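Local structure of precorrin-6y methylase (Rhodobacter capsulatus, 3NJR) at residues A[71-74]-A[79-82]; A[92-97]-A[106-111]. The protein methylates precorrin-6Y at C5 and C15 with S-adenosyl-L-methionine in cobalamin biosynthesis, this chain being its C-terminal domain, bound to S-adenosyl-L-homocysteine. All coordinates share one frame; numbering follows the deposited sequence.

Contact 1 of 2, residues A[71-74]-A[79-82]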
loop_
_atom_site.group_PDB
_atom_site.type_symbol
_atom_site.label_atom_id
_atom_site.label_comp_id
_atom_site.label_asym_id
_atom_site.label_seq_id
_atom_site.Cartn_x
_atom_site.Cartn_y
_atom_site.Cartn_z
ATOM N N VAL A 71 3.515 6.835 -28.322
ATOM C CA VAL A 71 2.320 7.274 -29.030
ATOM C C VAL A 71 1.747 8.460 -28.275
ATOM O O VAL A 71 1.588 9.540 -28.844
ATOM C CB VAL A 71 1.289 6.125 -29.197
ATOM C CG1 VAL A 71 -0.036 6.644 -29.663
ATOM C CG2 VAL A 71 1.778 5.104 -30.180
ATOM N N GLU A 72 1.481 8.287 -26.990
ATOM C CA GLU A 72 1.060 9.425 -26.160
ATOM C C GLU A 72 2.088 10.596 -26.078
ATOM O O GLU A 72 1.688 11.767 -25.994
ATOM C CB GLU A 72 0.594 8.954 -24.778
ATOM C CG GLU A 72 -0.384 7.809 -24.888
ATOM C CD GLU A 72 -1.375 7.722 -23.748
ATOM O OE1 GLU A 72 -0.959 7.592 -22.583
ATOM O OE2 GLU A 72 -2.594 7.762 -24.014
ATOM N N TRP A 73 3.392 10.304 -26.118
ATOM C CA TRP A 73 4.390 11.385 -26.116
ATOM C C TRP A 73 4.268 12.187 -27.395
ATOM O O TRP A 73 4.222 13.410 -27.338
ATOM C CB TRP A 73 5.805 10.840 -25.947
ATOM C CG TRP A 73 6.935 11.796 -26.295
ATOM C CD1 TRP A 73 7.471 12.013 -27.533
ATOM C CD2 TRP A 73 7.705 12.616 -25.382
ATOM N NE1 TRP A 73 8.500 12.930 -27.458
ATOM C CE2 TRP A 73 8.668 13.310 -26.152
ATOM C CE3 TRP A 73 7.671 12.828 -23.993
ATOM C CZ2 TRP A 73 9.590 14.194 -25.581
ATOM C CZ3 TRP A 73 8.579 13.719 -23.430
ATOM C CH2 TRP A 73 9.530 14.385 -24.221
ATOM N N CYS A 74 4.197 11.496 -28.537
ATOM C CA CYS A 74 4.055 12.143 -29.848
ATOM C C CYS A 74 2.709 12.834 -30.067
ATOM O O CYS A 74 2.652 13.856 -30.744
ATOM C CB CYS A 74 4.295 11.136 -30.961
ATOM S SG CYS A 74 6.036 10.581 -31.043
ATOM N N ARG A 79 8.414 14.116 -30.767
ATOM C CA ARG A 79 8.879 13.085 -31.715
ATOM C C ARG A 79 9.554 11.978 -30.886
ATOM O O ARG A 79 10.029 12.243 -29.782
ATOM C CB ARG A 79 9.888 13.659 -32.715
ATOM C CG ARG A 79 9.449 14.917 -33.452
ATOM C CD ARG A 79 10.607 15.487 -34.269
ATOM N NE ARG A 79 11.556 16.203 -33.408
ATOM C CZ ARG A 79 12.867 15.943 -33.316
ATOM N NH1 ARG A 79 13.429 14.985 -34.053
ATOM N NH2 ARG A 79 13.633 16.658 -32.492
ATOM N N ALA A 80 9.589 10.747 -31.401
ATOM C CA ALA A 80 10.151 9.628 -30.644
ATOM C C ALA A 80 10.827 8.590 -31.511
ATOM O O ALA A 80 10.386 8.338 -32.643
ATOM C CB ALA A 80 9.089 8.965 -29.816
ATOM N N ILE A 81 11.890 7.985 -30.976
ATOM C CA ILE A 81 12.459 6.750 -31.523
ATOM C C ILE A 81 12.202 5.639 -30.503
ATOM O O ILE A 81 12.534 5.786 -29.327
ATOM C CB ILE A 81 13.983 6.876 -31.786
ATOM C CG1 ILE A 81 14.253 7.905 -32.879
ATOM C CG2 ILE A 81 14.577 5.530 -32.176
ATOM C CD1 ILE A 81 15.623 8.481 -32.837
ATOM N N THR A 82 11.629 4.532 -30.958
ATOM C CA THR A 82 11.145 3.462 -30.080
ATOM C C THR A 82 11.935 2.190 -30.325
ATOM O O THR A 82 11.879 1.647 -31.406
ATOM C CB THR A 82 9.638 3.203 -30.337
ATOM O OG1 THR A 82 8.933 4.449 -30.240
ATOM C CG2 THR A 82 9.052 2.206 -29.339
#

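Contact 2 of 2, residues A[92-97]-A[106-111]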
loop_
_atom_site.group_PDB
_atom_site.type_symbol
_atom_site.label_atom_id
_atom_site.label_comp_id
_atom_site.label_asym_id
_atom_site.label_seq_id
_atom_site.Cartn_x
_atom_site.Cartn_y
_atom_site.Cartn_z
ATOM N N ASN A 92 3.295 -4.413 -33.728
ATOM C CA ASN A 92 2.300 -3.640 -32.970
ATOM C C ASN A 92 2.645 -2.145 -32.875
ATOM O O ASN A 92 1.758 -1.300 -33.023
ATOM C CB ASN A 92 2.095 -4.222 -31.568
ATOM C CG ASN A 92 1.289 -5.528 -31.566
ATOM O OD1 ASN A 92 1.459 -6.350 -30.671
ATOM N ND2 ASN A 92 0.406 -5.716 -32.554
ATOM N N ILE A 93 3.925 -1.829 -32.632
ATOM C CA ILE A 93 4.431 -0.448 -32.679
ATOM C C ILE A 93 4.122 0.137 -34.044
ATOM O O ILE A 93 3.697 1.283 -34.164
ATOM C CB ILE A 93 5.974 -0.351 -32.470
ATOM C CG1 ILE A 93 6.406 -1.037 -31.174
ATOM C CG2 ILE A 93 6.445 1.099 -32.544
ATOM C CD1 ILE A 93 7.885 -1.225 -31.057
ATOM N N GLN A 94 4.321 -0.663 -35.081
ATOM C CA GLN A 94 4.125 -0.174 -36.427
ATOM C C GLN A 94 2.661 0.172 -36.674
ATOM O O GLN A 94 2.364 1.190 -37.307
ATOM C CB GLN A 94 4.623 -1.187 -37.448
ATOM C CG GLN A 94 5.271 -0.502 -38.623
ATOM C CD GLN A 94 6.616 0.103 -38.240
ATOM O OE1 GLN A 94 6.774 1.342 -38.194
ATOM N NE2 GLN A 94 7.597 -0.777 -37.937
ATOM N N LYS A 95 1.760 -0.669 -36.164
ATOM C CA LYS A 95 0.331 -0.431 -36.312
ATOM C C LYS A 95 -0.091 0.870 -35.637
ATOM O O LYS A 95 -0.914 1.622 -36.181
ATOM C CB LYS A 95 -0.470 -1.603 -35.783
ATOM C CG LYS A 95 -0.252 -2.856 -36.608
ATOM C CD LYS A 95 -1.044 -4.042 -36.097
ATOM C CE LYS A 95 -0.851 -5.247 -37.010
ATOM N NZ LYS A 95 -1.492 -6.461 -36.413
ATOM N N ASN A 96 0.507 1.156 -34.479
ATOM C CA ASN A 96 0.162 2.349 -33.715
ATOM C C ASN A 96 0.707 3.587 -34.377
ATOM O O ASN A 96 0.088 4.643 -34.322
ATOM C CB ASN A 96 0.672 2.230 -32.289
ATOM C CG ASN A 96 -0.044 1.153 -31.517
ATOM O OD1 ASN A 96 -1.266 1.077 -31.553
ATOM N ND2 ASN A 96 0.705 0.305 -30.824
ATOM N N ILE A 97 1.870 3.453 -35.006
ATOM C CA ILE A 97 2.387 4.514 -35.846
ATOM C C ILE A 97 1.355 4.766 -36.968
ATOM O O ILE A 97 0.864 5.899 -37.105
ATOM C CB ILE A 97 3.827 4.205 -36.375
ATOM C CG1 ILE A 97 4.852 4.236 -35.229
ATOM C CG2 ILE A 97 4.247 5.202 -37.423
ATOM C CD1 ILE A 97 6.249 3.670 -35.580
ATOM N N MET A 106 7.358 9.578 -35.519
ATOM C CA MET A 106 7.697 8.413 -34.716
ATOM C C MET A 106 8.340 7.284 -35.522
ATOM O O MET A 106 7.786 6.853 -36.531
ATOM C CB MET A 106 6.447 7.939 -33.985
ATOM C CG MET A 106 6.561 6.623 -33.242
ATOM S SD MET A 106 5.310 6.514 -31.936
ATOM C CE MET A 106 5.295 4.752 -31.569
ATOM N N ARG A 107 9.506 6.821 -35.061
ATOM C CA ARG A 107 10.270 5.729 -35.689
ATOM C C ARG A 107 10.352 4.462 -34.833
ATOM O O ARG A 107 10.560 4.530 -33.630
ATOM C CB ARG A 107 11.722 6.172 -35.898
ATOM C CG ARG A 107 12.112 6.632 -37.260
ATOM C CD ARG A 107 13.543 7.186 -37.217
ATOM N NE ARG A 107 14.565 6.133 -37.095
ATOM C CZ ARG A 107 15.858 6.358 -36.855
ATOM N NH1 ARG A 107 16.308 7.597 -36.690
ATOM N NH2 ARG A 107 16.708 5.332 -36.776
ATOM N N ALA A 108 10.265 3.297 -35.450
ATOM C CA ALA A 108 10.607 2.082 -34.711
ATOM C C ALA A 108 11.982 1.592 -35.112
ATOM O O ALA A 108 12.328 1.604 -36.291
ATOM C CB ALA A 108 9.583 1.005 -34.932
ATOM N N VAL A 109 12.772 1.193 -34.121
ATOM C CA VAL A 109 14.062 0.547 -34.342
ATOM C C VAL A 109 13.996 -0.843 -33.705
ATOM O O VAL A 109 13.817 -0.974 -32.489
ATOM C CB VAL A 109 15.256 1.381 -33.762
ATOM C CG1 VAL A 109 16.552 0.586 -33.783
ATOM C CG2 VAL A 109 15.437 2.675 -34.533
ATOM N N GLN A 110 14.106 -1.880 -34.523
ATOM C CA GLN A 110 14.205 -3.232 -33.979
ATOM C C GLN A 110 15.615 -3.465 -33.465
ATOM O O GLN A 110 16.576 -3.419 -34.235
ATOM C CB GLN A 110 13.839 -4.291 -35.017
ATOM C CG GLN A 110 14.194 -5.693 -34.585
ATOM C CD GLN A 110 13.491 -6.750 -35.389
ATOM O OE1 GLN A 110 13.429 -7.902 -34.972
ATOM N NE2 GLN A 110 12.944 -6.371 -36.546
ATOM N N GLY A 111 15.731 -3.706 -32.163
ATOM C CA GLY A 111 17.042 -3.935 -31.563
ATOM C C GLY A 111 17.091 -3.878 -30.051
ATOM O O GLY A 111 16.062 -3.860 -29.368
#

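Contact 1 of 2, residues A[71-74]-A[79-82]
Trp73 and Cys74, near the C-terminal end of helix 68-75, meet Arg79 and Ala80 at the start of strand 79-84. Four residues separate the two segments, and the CA atoms of Cys74 and Arg79 lie 5.3 Å apart. The polar part of the contact is a single hydrogen bond from Trp73 NE1 to Arg79 O, 2.9 Å long. It is bent, with an N-H...O angle of 131°, and the donor sits above the carbonyl plane, 50° out of it. The oxygen in turn lies at the indole edge, tilted from the ring plane. A chi1 of 164° sets CG of Trp73 anti to the backbone N, which carries the pyrrole edge of the indole over to the strand. NE1 also makes a weak hydrogen bond to Glu57 O. The backbone of Arg79 pairs with Glu57 and Leu59, while its CB is directed away from the helix and its NE bonds to Gly56 O.

The apolar part centres on the methyl group of Ala80, which points toward the helix. Cys74 SG approaches Ala80 CB to 3.7 Å, and Trp73 CD1 lies 4.1 Å from the same CB, obliquely to the ring. The indole also touches Leu48 and Leu51 of helix 41-51 and Leu59 of strand 58-62.

The indole is thus amphipathic in use: its carbons pack among helix 41-51, Ala80 and Leu59, while its buried N-H is satisfied by Arg79 O, with weaker help from Glu57 O just before strand 58-62, linking the end of helix 68-75 to the first residue of the strand that follows it in this beta-alpha-beta unit.

Contact 2 of 2, residues A[92-97]-A[106-111]
Met106 and Ala108 face Ile93, Gln94 and Ile97 where helix 87-99 packs on edge strand 106-110, the final step of a beta-alpha-beta unit in this Rossmann-like methyltransferase domain. The helix and strand segments run antiparallel, at 170°, with their axes 8.9 Å apart at closest approach. Met106 comes first, buried and pointing toward the helix. With chi1 at 172° CG is anti to the backbone N, and the extended chain beyond it carries CE from Ile97 toward Ile93, one helical turn away. Its CG lies 3.5 Å from Ile97 CG1, and its CE lies 4.0 Å from Ile93 CG2, the two side chains of that second pair crossing at about a right angle. Arg107 then alternates outward, its CB directed away from the helix, although Ile97 CD1 still approaches its carbonyl carbon.

Ala108 returns to the helix side and faces about one turn of it, its CA 7.0 Å from the CA of Ile93. Its methyl group is met from separate directions by Ile97 CD1, by Gln94 NE2 and by the branch methyl of Ile93, with Ala108 CB 3.9 Å from Ile93 CG2.

How the contacts relate
Contacts 1 and 2 belong to successive beta-alpha-beta units, and their centres lie 10 Å apart. Their strands are parallel neighbours: Thr82 N lies 2.9 Å from Arg107 O, and Thr82 O lies 2.9 Å from Val109 N, both probable hydrogen bonds. Their helices meet where Val71 CG2 lies 3.7 Å from Asn96 CB; the same methyl is 3.8 Å from Met106 CE of the strand. Met106 further touches Cys74, so one side chain serves both helix-sheet interfaces. The two differ in their relation to the bound S-adenosyl-L-homocysteine, the demethylated form of the methyl donor. The Trp73 side chain of contact 1 is about 11 Å from it, the Ile93 side chain of contact 2 only about 7 Å, and Gly111 touches the ligand.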